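Local coordinates for protein nucleoside hydrolase, putative (Trypanosoma brucei, PDB 3FZ0) that belongs to the nucleoside hydrolase family and binds a calcium ion at a site made largely of aspartates, at residues B[12-16]-B[17-21]; B[46-49]-B[50-54]. The protein carries 2 engineered substitutions. One frame throughout, in Å; residues are numbered along the deposited sequence.

Contact 1 of 2, residues B[12-16]-B[17-21]. With CA (calcium ion), chain G.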
ATOM      1  N   ASP B  12      -8.379 -25.947 -13.837  1.00 63.95           N
ATOM      2  CA  ASP B  12      -7.143 -25.179 -13.904  1.00 63.66           C
ATOM      3  C   ASP B  12      -6.365 -25.492 -12.663  1.00 63.04           C
ATOM      4  O   ASP B  12      -6.910 -25.439 -11.575  1.00 62.99           O
ATOM      5  CB  ASP B  12      -7.441 -23.692 -14.021  1.00 63.86           C
ATOM      6  CG  ASP B  12      -6.203 -22.884 -14.317  1.00 65.78           C
ATOM      7  OD1 ASP B  12      -5.580 -22.443 -13.330  1.00 68.49           O
ATOM      8  OD2 ASP B  12      -5.825 -22.716 -15.500  1.00 67.46           O
ATOM      9  N   THR B  13      -5.095 -25.831 -12.824  1.00 62.89           N
ATOM     10  CA  THR B  13      -4.361 -26.473 -11.756  1.00 63.65           C
ATOM     11  C   THR B  13      -2.849 -26.221 -11.784  1.00 64.30           C
ATOM     12  O   THR B  13      -2.249 -26.059 -12.860  1.00 64.83           O
ATOM     13  CB  THR B  13      -4.635 -28.039 -11.741  1.00 63.79           C
ATOM     14  OG1 THR B  13      -3.880 -28.657 -10.695  1.00 63.06           O
ATOM     15  CG2 THR B  13      -4.245 -28.679 -13.060  1.00 62.63           C
ATOM     16  N   ASP B  14      -2.242 -26.201 -10.599  1.00 64.72           N
ATOM     17  CA  ASP B  14      -0.794 -26.165 -10.494  1.00 65.55           C
ATOM     18  C   ASP B  14      -0.175 -27.529 -10.114  1.00 66.27           C
ATOM     19  O   ASP B  14       0.998 -27.606  -9.708  1.00 66.84           O
ATOM     20  CB  ASP B  14      -0.302 -25.035  -9.575  1.00 65.18           C
ATOM     21  CG  ASP B  14      -0.636 -25.257  -8.091  1.00 65.63           C
ATOM     22  OD1 ASP B  14      -1.654 -25.902  -7.762  1.00 66.21           O
ATOM     23  OD2 ASP B  14       0.114 -24.750  -7.234  1.00 65.11           O
ATOM     24  N   CYS B  15      -0.972 -28.589 -10.221  1.00 66.26           N
ATOM     25  CA  CYS B  15      -0.438 -29.946 -10.415  1.00 66.94           C
ATOM     26  C   CYS B  15       0.331 -30.539  -9.243  1.00 66.29           C
ATOM     27  O   CYS B  15       1.297 -31.285  -9.439  1.00 65.92           O
ATOM     28  CB  CYS B  15       0.422 -30.001 -11.684  1.00 67.01           C
ATOM     29  SG  CYS B  15      -0.356 -29.103 -13.053  1.00 71.88           S
ATOM     30  N   GLY B  16      -0.084 -30.184  -8.029  1.00 65.87           N
ATOM     31  CA  GLY B  16       0.444 -30.808  -6.815  1.00 65.12           C
ATOM     32  C   GLY B  16      -0.335 -32.059  -6.395  1.00 65.21           C
ATOM     33  O   GLY B  16      -1.281 -32.487  -7.074  1.00 64.64           O
ATOM     34  N   GLY B  17       0.066 -32.635  -5.256  1.00 64.91           N
ATOM     35  CA  GLY B  17      -0.529 -33.860  -4.740  1.00 64.02           C
ATOM     36  C   GLY B  17      -2.033 -33.739  -4.572  1.00 64.19           C
ATOM     37  O   GLY B  17      -2.794 -34.589  -5.067  1.00 64.42           O
ATOM     38  N   ASP B  18      -2.491 -32.675  -3.909  1.00 63.95           N
ATOM     39  CA  ASP B  18      -3.945 -32.499  -3.735  1.00 63.16           C
ATOM     40  C   ASP B  18      -4.689 -32.130  -5.027  1.00 62.54           C
ATOM     41  O   ASP B  18      -5.847 -32.495  -5.214  1.00 63.08           O
ATOM     42  CB  ASP B  18      -4.293 -31.623  -2.513  1.00 63.24           C
ATOM     43  CG  ASP B  18      -3.938 -30.149  -2.705  1.00 64.60           C
ATOM     44  OD1 ASP B  18      -2.772 -29.846  -3.089  1.00 64.39           O
ATOM     45  OD2 ASP B  18      -4.863 -29.303  -2.484  1.00 63.84           O
ATOM     46  N   ASP B  19      -4.011 -31.475  -5.957  1.00 62.04           N
ATOM     47  CA  ASP B  19      -4.562 -31.331  -7.312  1.00 61.51           C
ATOM     48  C   ASP B  19      -4.834 -32.691  -7.987  1.00 61.28           C
ATOM     49  O   ASP B  19      -5.850 -32.876  -8.673  1.00 61.72           O
ATOM     50  CB  ASP B  19      -3.619 -30.521  -8.192  1.00 61.44           C
ATOM     51  CG  ASP B  19      -3.334 -29.149  -7.634  1.00 62.88           C
ATOM     52  OD1 ASP B  19      -2.497 -29.017  -6.724  1.00 65.58           O
ATOM     53  OD2 ASP B  19      -3.942 -28.159  -8.104  1.00 63.30           O
ATOM     54  N   ALA B  20      -3.914 -33.636  -7.831  1.00 60.70           N
ATOM     55  CA  ALA B  20      -4.093 -34.961  -8.421  1.00 60.64           C
ATOM     56  C   ALA B  20      -5.298 -35.674  -7.819  1.00 60.48           C
ATOM     57  O   ALA B  20      -6.095 -36.202  -8.577  1.00 60.99           O
ATOM     58  CB  ALA B  20      -2.831 -35.810  -8.295  1.00 60.42           C
ATOM     59  N   ILE B  21      -5.426 -35.694  -6.483  1.00 59.99           N
ATOM     60  CA  ILE B  21      -6.597 -36.287  -5.813  1.00 59.89           C
ATOM     61  C   ILE B  21      -7.891 -35.598  -6.304  1.00 60.17           C
ATOM     62  O   ILE B  21      -8.899 -36.262  -6.558  1.00 60.13           O
ATOM     63  CB  ILE B  21      -6.523 -36.169  -4.244  1.00 60.16           C
ATOM     64  CG1 ILE B  21      -5.286 -36.898  -3.697  1.00 59.32           C
ATOM     65  CG2 ILE B  21      -7.850 -36.682  -3.572  1.00 58.85           C
ATOM     66  CD1 ILE B  21      -5.231 -38.392  -3.994  1.00 57.73           C
TER
HETATM   67 CA    CA G 400      -3.359 -26.646  -6.177  1.00 62.36          CA
HETATM   68  O   HOH W   1      -2.155 -27.576  -4.259  1.00 28.67           O
HETATM   69  O   HOH W   2      -4.415 -25.532  -4.470  1.00 33.86           O
HETATM   70  O   HOH W   3      -1.794 -24.564  -5.469  1.00 45.13           O

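Contact 2 of 2, residues B[46-49]-B[50-54]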
ATOM      1  N   VAL B  46       5.283 -24.788 -14.518  1.00 65.42           N
ATOM      2  CA  VAL B  46       4.430 -25.281 -15.603  1.00 64.96           C
ATOM      3  C   VAL B  46       4.984 -26.499 -16.368  1.00 65.13           C
ATOM      4  O   VAL B  46       4.239 -27.431 -16.679  1.00 65.17           O
ATOM      5  CB  VAL B  46       4.062 -24.145 -16.577  1.00 65.38           C
ATOM      6  CG1 VAL B  46       3.432 -24.687 -17.877  1.00 64.80           C
ATOM      7  CG2 VAL B  46       3.099 -23.191 -15.890  1.00 65.14           C
ATOM      8  N   ASN B  47       6.284 -26.501 -16.660  1.00 65.00           N
ATOM      9  CA  ASN B  47       6.907 -27.665 -17.284  1.00 64.88           C
ATOM     10  C   ASN B  47       6.786 -28.957 -16.471  1.00 64.11           C
ATOM     11  O   ASN B  47       6.500 -30.019 -17.009  1.00 64.08           O
ATOM     12  CB  ASN B  47       8.369 -27.388 -17.597  1.00 65.53           C
ATOM     13  CG  ASN B  47       8.552 -26.674 -18.912  1.00 68.48           C
ATOM     14  OD1 ASN B  47       7.772 -26.871 -19.847  1.00 71.62           O
ATOM     15  ND2 ASN B  47       9.588 -25.843 -19.004  1.00 71.33           N
ATOM     16  N   GLN B  48       7.011 -28.854 -15.166  1.00 63.28           N
ATOM     17  CA  GLN B  48       6.897 -29.975 -14.291  1.00 62.00           C
ATOM     18  C   GLN B  48       5.411 -30.316 -14.157  1.00 61.95           C
ATOM     19  O   GLN B  48       5.044 -31.494 -14.174  1.00 62.09           O
ATOM     20  CB  GLN B  48       7.531 -29.641 -12.949  1.00 61.93           C
ATOM     21  CG  GLN B  48       7.514 -30.789 -11.947  1.00 62.07           C
ATOM     22  CD  GLN B  48       8.267 -31.985 -12.463  1.00 62.62           C
ATOM     23  OE1 GLN B  48       9.472 -31.896 -12.694  1.00 65.24           O
ATOM     24  NE2 GLN B  48       7.567 -33.098 -12.682  1.00 58.63           N
ATOM     25  N   GLY B  49       4.549 -29.301 -14.068  1.00 61.28           N
ATOM     26  CA  GLY B  49       3.118 -29.544 -14.005  1.00 61.05           C
ATOM     27  C   GLY B  49       2.606 -30.410 -15.153  1.00 61.36           C
ATOM     28  O   GLY B  49       1.914 -31.445 -14.924  1.00 61.42           O
ATOM     29  N   MET B  50       2.957 -30.003 -16.379  1.00 60.45           N
ATOM     30  CA  MET B  50       2.642 -30.760 -17.565  1.00 60.10           C
ATOM     31  C   MET B  50       3.033 -32.237 -17.407  1.00 60.09           C
ATOM     32  O   MET B  50       2.233 -33.131 -17.724  1.00 59.76           O
ATOM     33  CB  MET B  50       3.313 -30.151 -18.800  1.00 59.97           C
ATOM     34  CG  MET B  50       2.725 -28.818 -19.230  1.00 60.06           C
ATOM     35  SD  MET B  50       0.997 -28.860 -19.734  1.00 61.04           S
ATOM     36  CE  MET B  50       1.126 -29.499 -21.401  1.00 55.93           C
ATOM     37  N   GLU B  51       4.246 -32.490 -16.914  1.00 59.88           N
ATOM     38  CA  GLU B  51       4.714 -33.859 -16.703  1.00 60.19           C
ATOM     39  C   GLU B  51       3.852 -34.605 -15.688  1.00 60.24           C
ATOM     40  O   GLU B  51       3.530 -35.797 -15.876  1.00 59.69           O
ATOM     41  CB  GLU B  51       6.172 -33.875 -16.269  1.00 60.26           C
ATOM     42  CG  GLU B  51       7.144 -33.323 -17.329  1.00 61.93           C
ATOM     43  CD  GLU B  51       7.160 -34.127 -18.647  1.00 65.14           C
ATOM     44  OE1 GLU B  51       7.187 -35.374 -18.599  1.00 67.14           O
ATOM     45  OE2 GLU B  51       7.168 -33.519 -19.741  1.00 66.28           O
ATOM     46  N   ASN B  52       3.447 -33.891 -14.626  1.00 60.33           N
ATOM     47  CA  ASN B  52       2.559 -34.474 -13.594  1.00 60.11           C
ATOM     48  C   ASN B  52       1.187 -34.863 -14.149  1.00 59.94           C
ATOM     49  O   ASN B  52       0.767 -36.017 -13.975  1.00 60.43           O
ATOM     50  CB  ASN B  52       2.427 -33.557 -12.375  1.00 60.07           C
ATOM     51  CG  ASN B  52       3.740 -33.285 -11.700  1.00 59.88           C
ATOM     52  OD1 ASN B  52       4.776 -33.892 -12.033  1.00 60.56           O
ATOM     53  ND2 ASN B  52       3.716 -32.382 -10.722  1.00 58.43           N
ATOM     54  N   ILE B  53       0.514 -33.933 -14.838  1.00 59.60           N
ATOM     55  CA  ILE B  53      -0.768 -34.223 -15.481  1.00 59.61           C
ATOM     56  C   ILE B  53      -0.640 -35.420 -16.438  1.00 60.13           C
ATOM     57  O   ILE B  53      -1.475 -36.324 -16.414  1.00 60.89           O
ATOM     58  CB  ILE B  53      -1.385 -32.977 -16.224  1.00 59.89           C
ATOM     59  CG1 ILE B  53      -1.782 -31.859 -15.253  1.00 59.07           C
ATOM     60  CG2 ILE B  53      -2.630 -33.376 -17.029  1.00 59.01           C
ATOM     61  CD1 ILE B  53      -2.512 -32.323 -13.981  1.00 57.85           C
ATOM     62  N   GLY B  54       0.429 -35.457 -17.225  1.00 60.20           N
ATOM     63  CA  GLY B  54       0.684 -36.544 -18.139  1.00 60.22           C
ATOM     64  C   GLY B  54       0.788 -37.869 -17.442  1.00 60.99           C
ATOM     65  O   GLY B  54       0.235 -38.865 -17.936  1.00 61.57           O
TER

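Contact 1 of 2, residues B[12-16]-B[17-21]
D14 and D19 meet at the calcium ion that both of them bind. D14 gives a single oxygen, with OD1 2.4 Å from the calcium. D19 binds through both oxygens, OD1 at 2.6 Å and OD2 at 2.5 Å from the ion. The two side chains cross at about a right angle, and their carboxylate planes lie 73° apart. The shared metal brings the two carboxylates together, D14 OD1 and D19 OD2 being 3.2 Å apart. D14 reaches the ion with CG set between its backbone N and carbonyl carbon (chi1 69°). L134 O and D283 complete the protein ligands, and three waters bind as well. Water 1 also donates to D18 OD1, which places D18 in the second shell. D18 OD2 is in turn held by the backbone N of D283. The other oxygen of D14, OD2, accepts from the backbone N of N43.

Two hydrogen bonds, from the strand end and the N-cap residue, grip the D19 carboxylate. T13 OG1 donates to D19 OD2 at 2.6 Å, coming from above the carboxylate plane. The G16 N-H reaches D19 OD1 at 3.0 Å, also well out of that plane and with a bent N-H...O angle of 139°. Each oxygen of D19 thus has both the metal and a donor, which should hold the group against rotation. T13 OG1 also accepts from C15 N at 2.9 Å, forming an ST turn.

In the backbone, G16 is the N-cap of helix 17-27, and its O accepts from A20 N at 3.0 Å. The loop between strand 6-13 and this helix carries D14, while the first turn of the helix carries D19. This is the aspartate-rich calcium site at the C-terminal end of a parallel strand, characteristic of the nucleoside hydrolase fold.

Contact 2 of 2, residues B[46-49]-B[50-54]
Q48 and N52 face each other one turn apart along helix 46-60, and their side-chain amides are joined by a hydrogen bond. The amide planes are 37° apart, so the two groups are turned noticeably against each other. Q48 NE2 donates to N52 OD1 at 3.0 Å, with an N-H...O angle of 159°. The acceptor lies almost in the amide plane of Q48. On the other side of the bond, the donor is tilted from the carbonyl plane of N52. Q48 leaves the backbone with CG anti to N (chi1 -178°), then bends at chi2, which carries its amide forward along the helix to N52. On the way NE2 passes 3.9 Å from E51 CB.

E51 is turned differently. Its chain crosses that of Q48 at about a right angle, and CG lies 3.4 Å from N47 O. The carboxylate leads away from the preceding turn.

V46 and M50 stand on another side of the helix. V46 CG1 lies 4.4 Å from M50 CG, a loose apolar contact. M50 bends at chi2 and chi3, and its end leads away from V46. Both residues pack on V39 of strand 32-39 and on R68 of strand 66-68.

The backbone runs in regular helical bonds beneath these side chains. M50 N donates to V46 O, N52 N to Q48 O, and I53 N to G49 O. The bond from E51 N to N47 O is weak, at 3.3 Å.

The chemistry of N52 is divided between its two amide atoms. OD1 accepts the hydrogen bond from Q48 NE2, while ND2 donates to C15 O and D89 O. With both ends engaged, the buried amide is probably held in one orientation and ties the helix to two loops.

In the fold
Contact 1 comes first along the chain, and contact 2 follows after strand 32-39. Their centres are about 10 Å apart. Contact 1 joins strand 6-13 to helix 17-27, and contact 2 lies at the start of helix 46-60. These elements belong to two successive beta-alpha-beta units that share strand 32-39, within the large mixed sheet. The contacts touch mainly through C15, whose SG packs 3.8 Å from I53 CG1, with T13 CG2 also 4.1 Å from I53 CD1. Segment 46-54 therefore backs the loop that carries the calcium ligand D14. Contact 2 has no ligand of this calcium and belongs to its surroundings.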